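Local coordinates for cupin 2 conserved barrel domain protein (Leptotrichia buccalis, PDB 3RNS), which is of unknown function but belongs to the cupin superfamily, whose members are built on a small conserved beta barrel, at residues S144-L147 and L153-T156; E133-E136 and I142-K145; L32-S37 and P172-V177; H209-E212 and N217-M220. One frame throughout, in Å; residues are numbered along the deposited sequence.

Overall arrangement
Contacts 1 and 2 share Ser144 and Lys145 on strand 142-150, an outermost strand of the six-stranded sheet that all four contacts reach. Contact 1 pairs this strand with its hairpin partner through main-chain and amide bonds and is partly buried; contact 2 lays a loop over it at the surface, with a lysine gripping a carbonyl. Contacts 3 and 4 are buried: contact 3 joins the two halves of the chain through a leucine, an amide and a water, whereas contact 4 is apolar packing inside the cupin barrel. Contact 4 touches contact 2 through Lys219 NZ and Val135 O, and contact 3 where Met220 packs on Val177.

Contact 1: S144-L147 and L153-T156; sequences SKNL and LVMT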
# COMPACT_ATOMS: atom_id res chain seq x y z
N SER A 144 13.15 -10.07 1.89
CA SER A 144 11.91 -9.60 2.52
C SER A 144 12.26 -8.79 3.78
O SER A 144 13.11 -9.18 4.55
CB SER A 144 10.99 -10.81 2.82
OG SER A 144 10.03 -10.63 3.86
N LYS A 145 11.62 -7.64 3.96
CA LYS A 145 11.81 -6.79 5.13
C LYS A 145 10.44 -6.44 5.67
O LYS A 145 9.62 -5.78 4.97
CB LYS A 145 12.47 -5.47 4.78
CG LYS A 145 13.93 -5.45 4.63
CD LYS A 145 14.52 -4.12 5.16
CE LYS A 145 16.03 -4.06 4.85
NZ LYS A 145 16.42 -2.71 4.34
N ASN A 146 10.16 -6.92 6.86
CA ASN A 146 8.93 -6.64 7.54
C ASN A 146 8.91 -5.22 8.06
O ASN A 146 9.85 -4.81 8.70
CB ASN A 146 8.73 -7.55 8.72
CG ASN A 146 7.44 -7.29 9.39
OD1 ASN A 146 7.41 -6.90 10.53
ND2 ASN A 146 6.34 -7.42 8.63
N LEU A 147 7.85 -4.48 7.78
CA LEU A 147 7.71 -3.09 8.23
C LEU A 147 6.88 -3.03 9.50
O LEU A 147 7.28 -2.38 10.45
CB LEU A 147 7.05 -2.23 7.15
CG LEU A 147 7.85 -2.16 5.85
CD1 LEU A 147 7.07 -1.38 4.82
CD2 LEU A 147 9.18 -1.52 6.13
N LEU A 153 -2.58 -6.46 11.55
CA LEU A 153 -1.93 -5.81 10.43
C LEU A 153 -0.47 -6.24 10.26
O LEU A 153 0.34 -6.22 11.22
CB LEU A 153 -2.01 -4.29 10.64
CG LEU A 153 -1.38 -3.42 9.57
CD1 LEU A 153 -2.16 -3.56 8.24
CD2 LEU A 153 -1.29 -1.93 10.04
N VAL A 154 -0.14 -6.66 9.05
CA VAL A 154 1.22 -7.02 8.68
C VAL A 154 1.56 -6.32 7.37
O VAL A 154 0.77 -6.39 6.39
CB VAL A 154 1.41 -8.56 8.56
CG1 VAL A 154 2.83 -8.94 8.08
CG2 VAL A 154 1.07 -9.21 9.88
N MSE A 155 2.70 -5.62 7.36
CA MSE A 155 3.18 -4.97 6.13
C MSE A 155 4.62 -5.36 5.89
O MSE A 155 5.45 -5.28 6.79
CB MSE A 155 3.06 -3.43 6.18
CG MSE A 155 1.62 -2.92 6.39
SE MSE A 155 1.47 -0.99 6.61
CE MSE A 155 1.95 -0.42 4.82
N THR A 156 4.89 -5.78 4.67
CA THR A 156 6.18 -6.30 4.32
C THR A 156 6.53 -5.86 2.92
O THR A 156 5.63 -5.80 2.05
CB THR A 156 6.11 -7.84 4.40
OG1 THR A 156 5.89 -8.20 5.77
CG2 THR A 156 7.40 -8.48 3.92
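Asn146 and Thr156 face each other as an antiparallel non-hydrogen-bonded pair, so their side chains supply the polar link that their backbones do not. Asn146 ND2 donates to Thr156 OG1 over 3.0 Å, nearly straight at 160°, and the hydroxyl oxygen sits in the amide plane. With CG anti to the backbone N (chi1 -178°), the carboxamide swings across to the threonine, the two side chains crossing at about a right angle. The same ND2 also bonds to Val148 O, so both partners of this amide nitrogen are oxygens of the hairpin. Met155 O, although 3.0 Å from Asn146 ND2, is too poorly angled to bond to it; it accepts instead from Leu147 N at 2.7 Å, the donor tilted 21° from the carbonyl plane. Next along the strands, Thr156 CA approaches Lys145 O at 3.5 Å as a CA-H...O contact, and the backbones of Lys145 and Ile157 continue the pairing. A valine in place of this threonine would probably leave the Asn146 amide without its in-plane acceptor and less firmly fixed in rotation. The arrangement is that of a beta hairpin, strands 142-150 and 153-160, at the edge of a cupin barrel sheet, with the first strand turning a corner at Leu147.

Contact 2: E133-E136 and I142-K145; sequences EVVE and IVSK
The peptide carbonyl of Val134 and the ammonium group of Lys145 make the polar link of this contact, which has no aromatic ring on either side; its flat groups are peptide units. Lys145 NZ approaches Val134 O with a C=O...N angle of 154°, tilted 15° from the carbonyl plane. At 2.5 Å the modelled distance from Lys145 NZ to Val134 O is short, and its exact value is doubtful. A second peptide oxygen, Glu136 O, has the methyl CG2 of Val143 against it at 3.6 Å while it bonds to the hydroxyl of Ser159. The lysine reaches its acceptor by a bent course: CG lies anti to the carbonyl carbon (chi1 -82°), and bends at chi2 and chi4 turn NZ to the loop. On the way its methylenes are sheathed by valines, Lys145 CG lying 3.8 Å from Val135 CG1 and Lys145 CD 4.0 Å from Val134 CG1. Val135 and Lys145 run past each other in opposite directions, and the same Val135 CG1 also meets Val143 CG1 at 4.1 Å. Segment 133-136 thus lies over strand 142-150 without beta pairing. Chemically, a lysine lends its greasy stem to valine packing and its tip to a main-chain oxygen; Val135 O likewise takes Lys219 NZ, so two successive loop carbonyls each accept from a lysine ammonium, whose positive charge they probably help to solvate.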
# COMPACT_ATOMS: atom_id res chain seq x y z
N GLU A 133 13.48 1.48 -2.43
CA GLU A 133 14.91 1.52 -2.17
C GLU A 133 15.31 0.83 -0.85
O GLU A 133 16.47 0.61 -0.60
CB GLU A 133 15.43 2.94 -2.23
CG GLU A 133 16.42 3.18 -3.39
CD GLU A 133 15.78 3.41 -4.78
OE1 GLU A 133 16.55 3.29 -5.78
OE2 GLU A 133 14.55 3.73 -4.89
N VAL A 134 14.36 0.42 -0.05
CA VAL A 134 14.68 -0.21 1.23
C VAL A 134 15.09 -1.69 1.09
O VAL A 134 15.75 -2.25 1.96
CB VAL A 134 13.47 0.01 2.19
CG1 VAL A 134 13.01 -1.25 2.85
CG2 VAL A 134 13.81 1.10 3.16
N VAL A 135 14.67 -2.32 0.00
CA VAL A 135 15.13 -3.66 -0.31
C VAL A 135 15.87 -3.63 -1.64
O VAL A 135 15.38 -3.10 -2.63
CB VAL A 135 13.97 -4.71 -0.46
CG1 VAL A 135 13.64 -5.32 0.88
CG2 VAL A 135 12.72 -4.13 -1.22
N GLU A 136 16.98 -4.32 -1.66
CA GLU A 136 17.75 -4.46 -2.85
C GLU A 136 17.37 -5.74 -3.60
O GLU A 136 16.99 -6.74 -3.00
CB GLU A 136 19.23 -4.53 -2.41
CG GLU A 136 20.17 -4.13 -3.48
CD GLU A 136 21.57 -3.83 -2.95
OE1 GLU A 136 22.15 -4.72 -2.29
OE2 GLU A 136 22.04 -2.70 -3.22
N ILE A 142 14.96 -13.95 -3.00
CA ILE A 142 13.84 -13.11 -2.51
C ILE A 142 14.33 -12.47 -1.21
O ILE A 142 14.87 -13.16 -0.34
CB ILE A 142 12.62 -13.94 -2.19
CG1 ILE A 142 12.14 -14.69 -3.44
CG2 ILE A 142 11.44 -13.06 -1.62
CD1 ILE A 142 10.87 -15.61 -3.25
N VAL A 143 14.25 -11.14 -1.14
CA VAL A 143 14.67 -10.40 0.06
C VAL A 143 13.42 -9.80 0.62
O VAL A 143 12.69 -9.12 -0.10
CB VAL A 143 15.64 -9.25 -0.25
CG1 VAL A 143 16.07 -8.56 1.08
CG2 VAL A 143 16.83 -9.79 -1.06
N SER A 144 13.15 -10.07 1.89
CA SER A 144 11.91 -9.60 2.52
C SER A 144 12.26 -8.79 3.78
O SER A 144 13.11 -9.18 4.55
CB SER A 144 10.99 -10.81 2.82
OG SER A 144 10.03 -10.63 3.86
N LYS A 145 11.62 -7.64 3.96
CA LYS A 145 11.81 -6.79 5.13
C LYS A 145 10.44 -6.44 5.67
O LYS A 145 9.62 -5.78 4.97
CB LYS A 145 12.47 -5.47 4.78
CG LYS A 145 13.93 -5.45 4.63
CD LYS A 145 14.52 -4.12 5.16
CE LYS A 145 16.03 -4.06 4.85
NZ LYS A 145 16.42 -2.71 4.34

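Contact 3: L32-S37 and P172-V177; sequences LNQPNS and PGDALV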
# COMPACT_ATOMS: atom_id res chain seq x y z
N LEU A 32 -10.44 -1.91 1.89
CA LEU A 32 -10.54 -3.08 2.76
C LEU A 32 -10.93 -2.58 4.13
O LEU A 32 -10.40 -1.58 4.59
CB LEU A 32 -9.19 -3.83 2.87
CG LEU A 32 -8.77 -4.82 1.78
CD1 LEU A 32 -8.57 -4.14 0.44
CD2 LEU A 32 -7.49 -5.58 2.23
N ASN A 33 -11.82 -3.29 4.80
CA ASN A 33 -12.30 -2.85 6.10
C ASN A 33 -12.49 -4.06 7.00
O ASN A 33 -13.20 -4.99 6.64
CB ASN A 33 -13.64 -2.11 5.91
CG ASN A 33 -13.98 -1.17 7.08
OD1 ASN A 33 -13.15 -0.85 7.92
ND2 ASN A 33 -15.24 -0.71 7.09
N GLN A 34 -11.83 -4.06 8.16
CA GLN A 34 -11.98 -5.11 9.16
C GLN A 34 -12.28 -4.45 10.52
O GLN A 34 -12.19 -3.23 10.66
CB GLN A 34 -10.70 -5.91 9.21
CG GLN A 34 -10.38 -6.70 7.95
CD GLN A 34 -11.27 -7.92 7.76
OE1 GLN A 34 -12.10 -8.25 8.61
NE2 GLN A 34 -11.11 -8.59 6.62
N PRO A 35 -12.67 -5.26 11.53
CA PRO A 35 -13.04 -4.63 12.79
C PRO A 35 -11.96 -3.75 13.40
O PRO A 35 -12.32 -2.72 13.95
CB PRO A 35 -13.37 -5.84 13.71
CG PRO A 35 -13.73 -6.95 12.75
CD PRO A 35 -12.85 -6.72 11.55
N ASN A 36 -10.67 -4.08 13.23
CA ASN A 36 -9.63 -3.22 13.82
C ASN A 36 -8.50 -2.79 12.90
O ASN A 36 -7.47 -2.31 13.36
CB ASN A 36 -9.03 -3.84 15.09
CG ASN A 36 -8.36 -2.80 16.00
OD1 ASN A 36 -8.93 -1.75 16.30
ND2 ASN A 36 -7.13 -3.09 16.44
N SER A 37 -8.72 -2.88 11.58
CA SER A 37 -7.79 -2.27 10.65
C SER A 37 -8.51 -2.04 9.29
O SER A 37 -9.56 -2.61 9.01
CB SER A 37 -6.54 -3.15 10.47
OG SER A 37 -6.89 -4.46 10.01
N PRO A 172 -4.52 -15.76 6.67
CA PRO A 172 -5.78 -15.67 7.39
C PRO A 172 -6.49 -14.29 7.22
O PRO A 172 -7.51 -14.01 7.86
CB PRO A 172 -5.36 -15.95 8.85
CG PRO A 172 -3.84 -15.51 8.90
CD PRO A 172 -3.39 -15.29 7.50
N GLY A 173 -5.97 -13.44 6.37
CA GLY A 173 -6.65 -12.19 6.06
C GLY A 173 -6.54 -11.89 4.57
O GLY A 173 -5.90 -12.66 3.83
N ASP A 174 -7.18 -10.79 4.16
CA ASP A 174 -7.09 -10.31 2.80
C ASP A 174 -5.81 -9.53 2.66
O ASP A 174 -5.49 -8.73 3.52
CB ASP A 174 -8.26 -9.40 2.42
CG ASP A 174 -9.62 -10.10 2.49
OD1 ASP A 174 -9.82 -11.14 1.80
OD2 ASP A 174 -10.50 -9.60 3.28
N ALA A 175 -5.08 -9.78 1.59
CA ALA A 175 -3.85 -9.08 1.33
C ALA A 175 -4.01 -8.17 0.12
O ALA A 175 -4.46 -8.61 -0.93
CB ALA A 175 -2.76 -10.04 1.02
N LEU A 176 -3.55 -6.95 0.26
CA LEU A 176 -3.38 -6.07 -0.86
C LEU A 176 -1.88 -6.06 -1.24
O LEU A 176 -1.02 -5.75 -0.42
CB LEU A 176 -3.82 -4.63 -0.47
CG LEU A 176 -3.61 -3.64 -1.64
CD1 LEU A 176 -4.74 -3.86 -2.71
CD2 LEU A 176 -3.55 -2.20 -1.06
N VAL A 177 -1.58 -6.37 -2.48
CA VAL A 177 -0.22 -6.27 -2.99
C VAL A 177 -0.14 -5.12 -3.98
O VAL A 177 -1.12 -4.86 -4.74
CB VAL A 177 0.26 -7.62 -3.59
CG1 VAL A 177 0.23 -8.70 -2.48
CG2 VAL A 177 -0.61 -8.06 -4.80
O HOH W 1 -10.72 -7.08 4.37
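The backbones of Leu32 and Asp174 come no closer than 8.0 Å between CA atoms, too far for strand pairing, and segment 32-37 rounds a turn closed by Gln34 N bonding to Ser37 O at 2.8 Å. The gap to segment 172-177 is therefore bridged by side chains. Leu32, in the deposited conformer described here (one of two), sets its CD2 methyl against the stem of Asp174, 3.9 Å from CB. Its CG is anti to the carbonyl carbon (chi1 -82°), which carries the isobutyl group across to the aspartate. Farther along the turn, Gln34 bends at chi2 (-73°); the Gln34 and Asp174 side chains cross at about a right angle, yet their amide and carboxylate planes are only 27° apart. Gln34 NE2 and Asp174 OD2 stand 3.5 Å apart, and a water mediates instead: it donates to Asp174 OD2 at 2.8 Å and accepts a weak bond from Gln34 NE2 at 2.7 Å. The carboxylate is also held from its own side of the interface, since OD1 takes the backbone N-H of Ala205. One oxygen is thus tied to the barrel and the other to the water, which probably restricts the rotation of the carboxylate. In the fold, this joins the end of strand 26-33, outermost in its six-stranded sheet, to the start of strand 174-180 in the cupin barrel. Leu32 also packs on Val202 of strand 199-203 and on Ile39 of its own hairpin, while strand 174-180 lies between strands 199-203 and 218-225.

Contact 4: H209-E212 and N217-M220; sequences HAVE and NFKM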
# COMPACT_ATOMS: atom_id res chain seq x y z
N HIS A 209 -2.85 -18.60 -2.79
CA HIS A 209 -2.24 -17.72 -3.79
C HIS A 209 -0.74 -18.03 -3.91
O HIS A 209 -0.14 -18.70 -3.04
CB HIS A 209 -2.49 -16.22 -3.47
CG HIS A 209 -2.02 -15.81 -2.11
ND1 HIS A 209 -2.89 -15.51 -1.08
CD2 HIS A 209 -0.77 -15.69 -1.59
CE1 HIS A 209 -2.19 -15.20 0.00
NE2 HIS A 209 -0.91 -15.31 -0.28
N ALA A 210 -0.14 -17.53 -4.98
CA ALA A 210 1.28 -17.71 -5.25
C ALA A 210 1.73 -16.54 -6.12
O ALA A 210 0.93 -15.79 -6.67
CB ALA A 210 1.52 -19.06 -5.98
N VAL A 211 3.03 -16.41 -6.24
CA VAL A 211 3.65 -15.34 -7.02
C VAL A 211 4.96 -15.81 -7.61
O VAL A 211 5.65 -16.67 -7.05
CB VAL A 211 3.87 -14.05 -6.19
CG1 VAL A 211 4.78 -14.26 -5.06
CG2 VAL A 211 4.39 -12.94 -7.04
N GLU A 212 5.30 -15.24 -8.75
CA GLU A 212 6.48 -15.62 -9.46
C GLU A 212 7.01 -14.40 -10.19
O GLU A 212 6.23 -13.62 -10.79
CB GLU A 212 6.03 -16.72 -10.41
CG GLU A 212 6.96 -17.14 -11.43
CD GLU A 212 6.36 -18.22 -12.40
OE1 GLU A 212 5.13 -18.55 -12.34
OE2 GLU A 212 7.15 -18.73 -13.23
N ASN A 217 12.74 -9.03 -12.82
CA ASN A 217 12.79 -8.75 -11.40
C ASN A 217 11.63 -7.86 -10.98
O ASN A 217 11.19 -7.01 -11.73
CB ASN A 217 14.08 -8.04 -10.98
CG ASN A 217 15.38 -8.74 -11.44
OD1 ASN A 217 15.47 -9.94 -11.67
ND2 ASN A 217 16.43 -7.93 -11.52
N PHE A 218 11.10 -8.05 -9.77
CA PHE A 218 10.08 -7.12 -9.29
C PHE A 218 10.16 -6.90 -7.80
O PHE A 218 10.77 -7.67 -7.05
CB PHE A 218 8.65 -7.54 -9.78
CG PHE A 218 7.97 -8.57 -8.93
CD1 PHE A 218 7.07 -8.19 -7.98
CD2 PHE A 218 8.24 -9.93 -9.09
CE1 PHE A 218 6.46 -9.13 -7.17
CE2 PHE A 218 7.62 -10.87 -8.31
CZ PHE A 218 6.72 -10.47 -7.32
N LYS A 219 9.56 -5.80 -7.35
CA LYS A 219 9.40 -5.53 -5.93
C LYS A 219 7.91 -5.27 -5.63
O LYS A 219 7.17 -4.72 -6.47
CB LYS A 219 10.23 -4.28 -5.51
CG LYS A 219 11.70 -4.45 -5.60
CD LYS A 219 12.45 -3.16 -5.31
CE LYS A 219 13.89 -3.33 -5.55
NZ LYS A 219 14.63 -2.12 -5.20
N MSE A 220 7.50 -5.65 -4.44
CA MSE A 220 6.16 -5.41 -3.98
C MSE A 220 6.07 -5.07 -2.50
O MSE A 220 6.91 -5.45 -1.69
CB MSE A 220 5.33 -6.68 -4.22
CG MSE A 220 5.98 -7.95 -3.58
SE MSE A 220 4.71 -9.50 -3.43
CE MSE A 220 3.68 -8.80 -2.02
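Apolar packing carries this contact, through Val211 and Phe218, whose side chains come at each other from opposite directions. The CG2 methyl of Val211 presses on the far end of the ring, 3.4 Å from Phe218 CZ and 4.0 Å from Phe218 CE2, meeting the ring obliquely. In Val211, chi1 62° sets CG1 between the backbone N and the carbonyl carbon and leaves CG2 anti to the nitrogen, facing the ring, while the phenylalanine places CG between backbone N and carbonyl carbon, chi1 84°, sending the ring tip inward to the valine. The valine-ring approach is close, so the benzyl group is tightly packed at its tip.

Of the polar groups, Glu212 O comes nearest to the ring, 4.0 Å from Phe218 CE2 and again oblique, a loose contact beside the main one. No hydrogen bond joins the two segments. The polar ends find partners outside the two segments: Glu212 OE1 bonds to Tyr187 OH, and Lys219 NZ to the backbone oxygen of Ala132.

Aromatic partners complete the surroundings: the Phe218 ring stacks with Phe160, and Tyr186 touches both Val211 and Phe218. Position and sequence of His209 are consistent with the histidine of the second cupin motif, and its ring meets that of His169 edge to face. The contact spans the interior between two sheets of the barrel, strand 209-212 lying between strands 165-169 and 183-188, and strand 218-225 between strands 153-160 and 174-180.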